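Local atomic coordinates of 2,4-dihydroxyhept-2-ene-1,7-dioic acid aldolase (Kordia algicida OT-1, PDB entry 6BDE), a protein that binds heme b and, as a member of the H-NOX family, probably acts as a nitric oxide/oxygen sensing protein. Residues A[21-25]-A[57-61]; A[71-75]-A[149-153]. The protein carries 1 engineered substitution. All coordinates share one frame; numbering follows the deposited sequence.

Contact 1 (A[21-25]-A[57-61]); sequences MVDKI and ANTDV
Ile25 and Asn58 mark the nearest approach of the two backbones, with Ile25 CA 8.1 Å from Asn58 CA, where helix 19-27 passes the C-terminal turn of helix 45-59. Side chains bridge this gap. Asn58 reaches across from the second helix and meets Met21, Lys24 and Ile25, which lie on one side of the first.

Met21 folds its chain round to the asparagine. Its CG is anti to the backbone N, and then chi2 (63°) and chi3 (69°) bend the thioether back. Met21 CE rests 3.6 Å from Asn58 CB and also touches the methyl CG2 of Thr59, at 3.9 Å. Asn58 ND2 gives Met21 SD a weak hydrogen bond of 3.6 Å. The same ND2 also bonds to OE1 of Gln28, just past the end of helix 19-27.

Lys24 and Asn58 reach toward each other from opposite directions. The extended methylenes of Lys24 run past the amide, with Lys24 CG 3.3 Å and Lys24 CE 3.4 Å from Asn58 ND2. The ammonium makes no hydrogen bond to Asn58, since Lys24 NZ stays 4.2 Å from Asn58 OD1. Ile25 adds its branch methyl, CG2, 3.7 Å from Asn58 ND2. The isoleucine is buried and also packs on Leu51 and Leu55, while Met21 touches Val13 of helix 3-17.

Thr59 turns its hydroxyl to its own helix, where OG1 bonds to Leu55 O.

The contact joins two helices near the surface of the N-terminal helical part. Its chemistry is mostly apolar contact around one polar group. The amide of Asn58 has sulfur and methylenes beside it, but Gln28 supplies a stronger polar partner, so the orientation of the amide probably depends more on Gln28 than on Met21.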
loop_
_atom_site.group_PDB
_atom_site.type_symbol
_atom_site.label_atom_id
_atom_site.label_comp_id
_atom_site.label_asym_id
_atom_site.label_seq_id
_atom_site.Cartn_x
_atom_site.Cartn_y
_atom_site.Cartn_z
ATOM N N MET A 21 -22.287 3.792 -0.611
ATOM C CA MET A 21 -21.213 3.909 -1.589
ATOM C C MET A 21 -20.566 2.557 -1.863
ATOM O O MET A 21 -20.176 2.277 -3.002
ATOM C CB MET A 21 -20.177 4.927 -1.107
ATOM C CG MET A 21 -18.985 5.120 -2.033
ATOM S SD MET A 21 -19.456 5.783 -3.643
ATOM C CE MET A 21 -19.969 7.443 -3.210
ATOM N N VAL A 22 -20.461 1.702 -0.840
ATOM C CA VAL A 22 -19.941 0.352 -1.043
ATOM C C VAL A 22 -20.817 -0.402 -2.035
ATOM O O VAL A 22 -20.322 -1.044 -2.969
ATOM C CB VAL A 22 -19.841 -0.396 0.298
ATOM C CG1 VAL A 22 -19.317 -1.810 0.078
ATOM C CG2 VAL A 22 -18.956 0.365 1.269
ATOM N N ASP A 23 -22.137 -0.330 -1.845
ATOM C CA ASP A 23 -23.061 -0.959 -2.781
ATOM C C ASP A 23 -22.991 -0.311 -4.156
ATOM O O ASP A 23 -23.178 -0.990 -5.173
ATOM C CB ASP A 23 -24.490 -0.883 -2.243
ATOM C CG ASP A 23 -24.676 -1.677 -0.968
ATOM O OD1 ASP A 23 -25.331 -1.163 -0.037
ATOM O OD2 ASP A 23 -24.172 -2.817 -0.897
ATOM N N LYS A 24 -22.726 0.997 -4.209
ATOM C CA LYS A 24 -22.722 1.703 -5.485
ATOM C C LYS A 24 -21.544 1.274 -6.353
ATOM O O LYS A 24 -21.726 0.885 -7.512
ATOM C CB LYS A 24 -22.696 3.214 -5.250
ATOM C CG LYS A 24 -22.530 4.026 -6.525
ATOM C CD LYS A 24 -23.146 5.410 -6.397
ATOM C CE LYS A 24 -22.982 6.202 -7.686
ATOM N NZ LYS A 24 -23.716 7.497 -7.649
ATOM N N ILE A 25 -20.326 1.340 -5.808
ATOM C CA ILE A 25 -19.152 0.985 -6.600
ATOM C C ILE A 25 -19.167 -0.495 -6.957
ATOM O O ILE A 25 -18.599 -0.898 -7.980
ATOM C CB ILE A 25 -17.858 1.378 -5.861
ATOM C CG1 ILE A 25 -17.692 0.562 -4.577
ATOM C CG2 ILE A 25 -17.853 2.868 -5.555
ATOM C CD1 ILE A 25 -16.358 0.774 -3.891
ATOM N N ALA A 57 -14.608 8.361 -9.150
ATOM C CA ALA A 57 -15.585 9.149 -9.894
ATOM C C ALA A 57 -16.743 9.579 -9.002
ATOM O O ALA A 57 -17.256 10.697 -9.138
ATOM C CB ALA A 57 -16.098 8.353 -11.094
ATOM N N ASN A 58 -17.164 8.711 -8.080
ATOM C CA ASN A 58 -18.315 9.028 -7.242
ATOM C C ASN A 58 -17.956 10.046 -6.165
ATOM O O ASN A 58 -18.754 10.941 -5.860
ATOM C CB ASN A 58 -18.866 7.748 -6.614
ATOM C CG ASN A 58 -19.454 6.804 -7.642
ATOM O OD1 ASN A 58 -19.693 7.188 -8.787
ATOM N ND2 ASN A 58 -19.678 5.558 -7.244
ATOM N N THR A 59 -16.760 9.938 -5.592
ATOM C CA THR A 59 -16.367 10.780 -4.471
ATOM C C THR A 59 -15.564 12.005 -4.886
ATOM O O THR A 59 -15.365 12.901 -4.059
ATOM C CB THR A 59 -15.551 9.964 -3.464
ATOM O OG1 THR A 59 -14.334 9.525 -4.082
ATOM C CG2 THR A 59 -16.342 8.748 -3.005
ATOM N N ASP A 60 -15.105 12.064 -6.137
ATOM C CA ASP A 60 -14.232 13.123 -6.644
ATOM C C ASP A 60 -12.890 13.165 -5.917
ATOM O O ASP A 60 -12.183 14.175 -5.966
ATOM C CB ASP A 60 -14.912 14.498 -6.579
ATOM C CG ASP A 60 -14.356 15.472 -7.601
ATOM O OD1 ASP A 60 -13.693 15.017 -8.558
ATOM O OD2 ASP A 60 -14.580 16.690 -7.448
ATOM N N VAL A 61 -12.522 12.080 -5.241
ATOM C CA VAL A 61 -11.201 11.931 -4.642
ATOM C C VAL A 61 -10.347 11.112 -5.596
ATOM O O VAL A 61 -10.799 10.090 -6.127
ATOM C CB VAL A 61 -11.282 11.266 -3.255
ATOM C CG1 VAL A 61 -9.884 11.029 -2.688
ATOM C CG2 VAL A 61 -12.127 12.109 -2.307
#

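Contact 2 (A[71-75]-A[149-153]); sequences GEHFF and KTFEH. Engineered in segment 71-75: Gly71 (natural residue Ala).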
loop_
_atom_site.group_PDB
_atom_site.type_symbol
_atom_site.label_atom_id
_atom_site.label_comp_id
_atom_site.label_asym_id
_atom_site.label_seq_id
_atom_site.Cartn_x
_atom_site.Cartn_y
_atom_site.Cartn_z
ATOM N N GLY A 71 -3.377 2.683 2.084
ATOM C CA GLY A 71 -2.068 2.173 2.464
ATOM C C GLY A 71 -1.708 2.501 3.900
ATOM O O GLY A 71 -1.111 1.682 4.603
ATOM N N GLU A 72 -2.068 3.702 4.357
ATOM C CA GLU A 72 -1.844 4.049 5.755
ATOM C C GLU A 72 -2.706 3.193 6.675
ATOM O O GLU A 72 -2.252 2.773 7.746
ATOM C CB GLU A 72 -2.123 5.535 5.979
ATOM C CG GLU A 72 -1.180 6.457 5.225
ATOM C CD GLU A 72 -1.239 7.889 5.715
ATOM O OE1 GLU A 72 -2.244 8.264 6.354
ATOM O OE2 GLU A 72 -0.274 8.642 5.462
ATOM N N HIS A 73 -3.947 2.915 6.269
ATOM C CA HIS A 73 -4.818 2.076 7.085
ATOM C C HIS A 73 -4.327 0.635 7.119
ATOM O O HIS A 73 -4.446 -0.043 8.147
ATOM C CB HIS A 73 -6.253 2.135 6.559
ATOM C CG HIS A 73 -7.143 1.068 7.116
ATOM N ND1 HIS A 73 -7.594 1.078 8.418
ATOM C CD2 HIS A 73 -7.661 -0.048 6.548
ATOM C CE1 HIS A 73 -8.354 0.018 8.627
ATOM N NE2 HIS A 73 -8.410 -0.682 7.509
ATOM N N PHE A 74 -3.772 0.147 6.007
ATOM C CA PHE A 74 -3.330 -1.242 5.955
ATOM C C PHE A 74 -2.127 -1.505 6.850
ATOM O O PHE A 74 -1.894 -2.658 7.227
ATOM C CB PHE A 74 -3.003 -1.649 4.518
ATOM C CG PHE A 74 -2.909 -3.135 4.320
ATOM C CD1 PHE A 74 -4.054 -3.917 4.288
ATOM C CD2 PHE A 74 -1.679 -3.754 4.179
ATOM C CE1 PHE A 74 -3.972 -5.286 4.113
ATOM C CE2 PHE A 74 -1.590 -5.123 4.003
ATOM C CZ PHE A 74 -2.737 -5.890 3.970
ATOM N N PHE A 75 -1.358 -0.470 7.199
ATOM C CA PHE A 75 -0.250 -0.668 8.128
ATOM C C PHE A 75 -0.756 -1.109 9.494
ATOM O O PHE A 75 -0.114 -1.922 10.169
ATOM C CB PHE A 75 0.577 0.611 8.248
ATOM C CG PHE A 75 1.876 0.424 8.983
ATOM C CD1 PHE A 75 3.037 0.111 8.296
ATOM C CD2 PHE A 75 1.935 0.560 10.361
ATOM C CE1 PHE A 75 4.233 -0.062 8.969
ATOM C CE2 PHE A 75 3.126 0.387 11.039
ATOM C CZ PHE A 75 4.277 0.075 10.342
ATOM N N LYS A 149 3.490 5.340 7.359
ATOM C CA LYS A 149 3.238 4.760 8.670
ATOM C C LYS A 149 4.419 3.958 9.196
ATOM O O LYS A 149 4.510 3.740 10.410
ATOM C CB LYS A 149 1.989 3.879 8.621
ATOM C CG LYS A 149 0.697 4.664 8.480
ATOM C CD LYS A 149 0.482 5.573 9.680
ATOM C CE LYS A 149 -0.766 6.421 9.516
ATOM N NZ LYS A 149 -1.044 7.235 10.733
ATOM N N THR A 150 5.319 3.511 8.318
ATOM C CA THR A 150 6.551 2.878 8.780
ATOM C C THR A 150 7.400 3.870 9.564
ATOM O O THR A 150 7.922 3.550 10.639
ATOM C CB THR A 150 7.335 2.321 7.591
ATOM O OG1 THR A 150 6.569 1.293 6.951
ATOM C CG2 THR A 150 8.668 1.742 8.051
ATOM N N PHE A 151 7.539 5.090 9.042
ATOM C CA PHE A 151 8.282 6.120 9.759
ATOM C C PHE A 151 7.549 6.549 11.024
ATOM O O PHE A 151 8.179 6.794 12.059
ATOM C CB PHE A 151 8.532 7.317 8.844
ATOM C CG PHE A 151 9.660 7.106 7.878
ATOM C CD1 PHE A 151 10.963 7.393 8.247
ATOM C CD2 PHE A 151 9.421 6.609 6.608
ATOM C CE1 PHE A 151 12.007 7.192 7.368
ATOM C CE2 PHE A 151 10.462 6.406 5.723
ATOM C CZ PHE A 151 11.757 6.698 6.105
ATOM N N GLU A 152 6.217 6.637 10.960
ATOM C CA GLU A 152 5.441 6.996 12.141
ATOM C C GLU A 152 5.559 5.931 13.223
ATOM O O GLU A 152 5.573 6.247 14.419
ATOM C CB GLU A 152 3.975 7.213 11.763
ATOM C CG GLU A 152 3.085 7.581 12.941
ATOM C CD GLU A 152 1.813 8.288 12.519
ATOM O OE1 GLU A 152 0.932 8.490 13.382
ATOM O OE2 GLU A 152 1.693 8.639 11.326
ATOM N N HIS A 153 5.646 4.659 12.820
ATOM C CA HIS A 153 5.773 3.578 13.792
ATOM C C HIS A 153 7.056 3.712 14.604
ATOM O O HIS A 153 7.077 3.403 15.802
ATOM C CB HIS A 153 5.727 2.225 13.080
ATOM C CG HIS A 153 5.917 1.056 13.995
ATOM N ND1 HIS A 153 7.055 0.278 13.982
ATOM C CD2 HIS A 153 5.115 0.534 14.953
ATOM C CE1 HIS A 153 6.946 -0.672 14.894
ATOM N NE2 HIS A 153 5.778 -0.540 15.496
#
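Phe75 of helix 63-81 packs against Lys149, Thr150 and His153 of helix 140-153 in a partly buried helix-helix contact beside the heme pocket. The short helical segments cross at -41°, with axes 10.3 Å apart. With CG anti to the backbone N (chi1 -169°), Phe75 extends its ring to the second helix. Lys149 CB lies over one ring face in a CH-pi contact, 3.9 Å from the Phe75 centroid. At the far end of the ring, Phe75 CZ is 3.8 Å from His153 CB. Thr150 OG1 comes within 3.4 Å of Phe75 CE1, but its hydrogen bond goes to Leu146 O. The Lys149 chain bends at chi2 and crosses the Glu72 side chain at about a right angle, and Lys149 CG lies 3.6 Å from the backbone O of Glu72. Lys149 NZ pairs with Glu152 OE2 at 3.1 Å, meeting it from above the carboxylate plane. Glu72 OE1 is 4.7 Å from Lys149 NZ, too far for a salt bridge; Glu72 OE2 is hydrogen-bonded to Asn148 ND2. An alanine in place of Phe75 is likely to open a gap between the helices, with Lys149 CB and His153 CB losing the ring they rest on. The contact thus divides into an aromatic inner part and a charged outer part, where Lys149 probably also feels Glu72's charge.

The two contacts follow one another along the chain. Segment 57-61 runs off the end of helix 45-59, and contact 2 begins in the next helix, 63-81. Their centres are about 24 Å apart and their nearest atoms about 12 Å, so they do not touch. Contact 1 lies away from the annotated sites, about 20 Å from the centre of the chain. Contact 2 is about 9 Å from that centre and borders the heme. The side chain of Thr150 is about 4 Å from the bound heme and about 10 Å from that of His104, the axial iron ligand. Helix 3-17 touches the first helix of each contact: Met21, which takes part in contact 1, and His73, which faces away from contact 2.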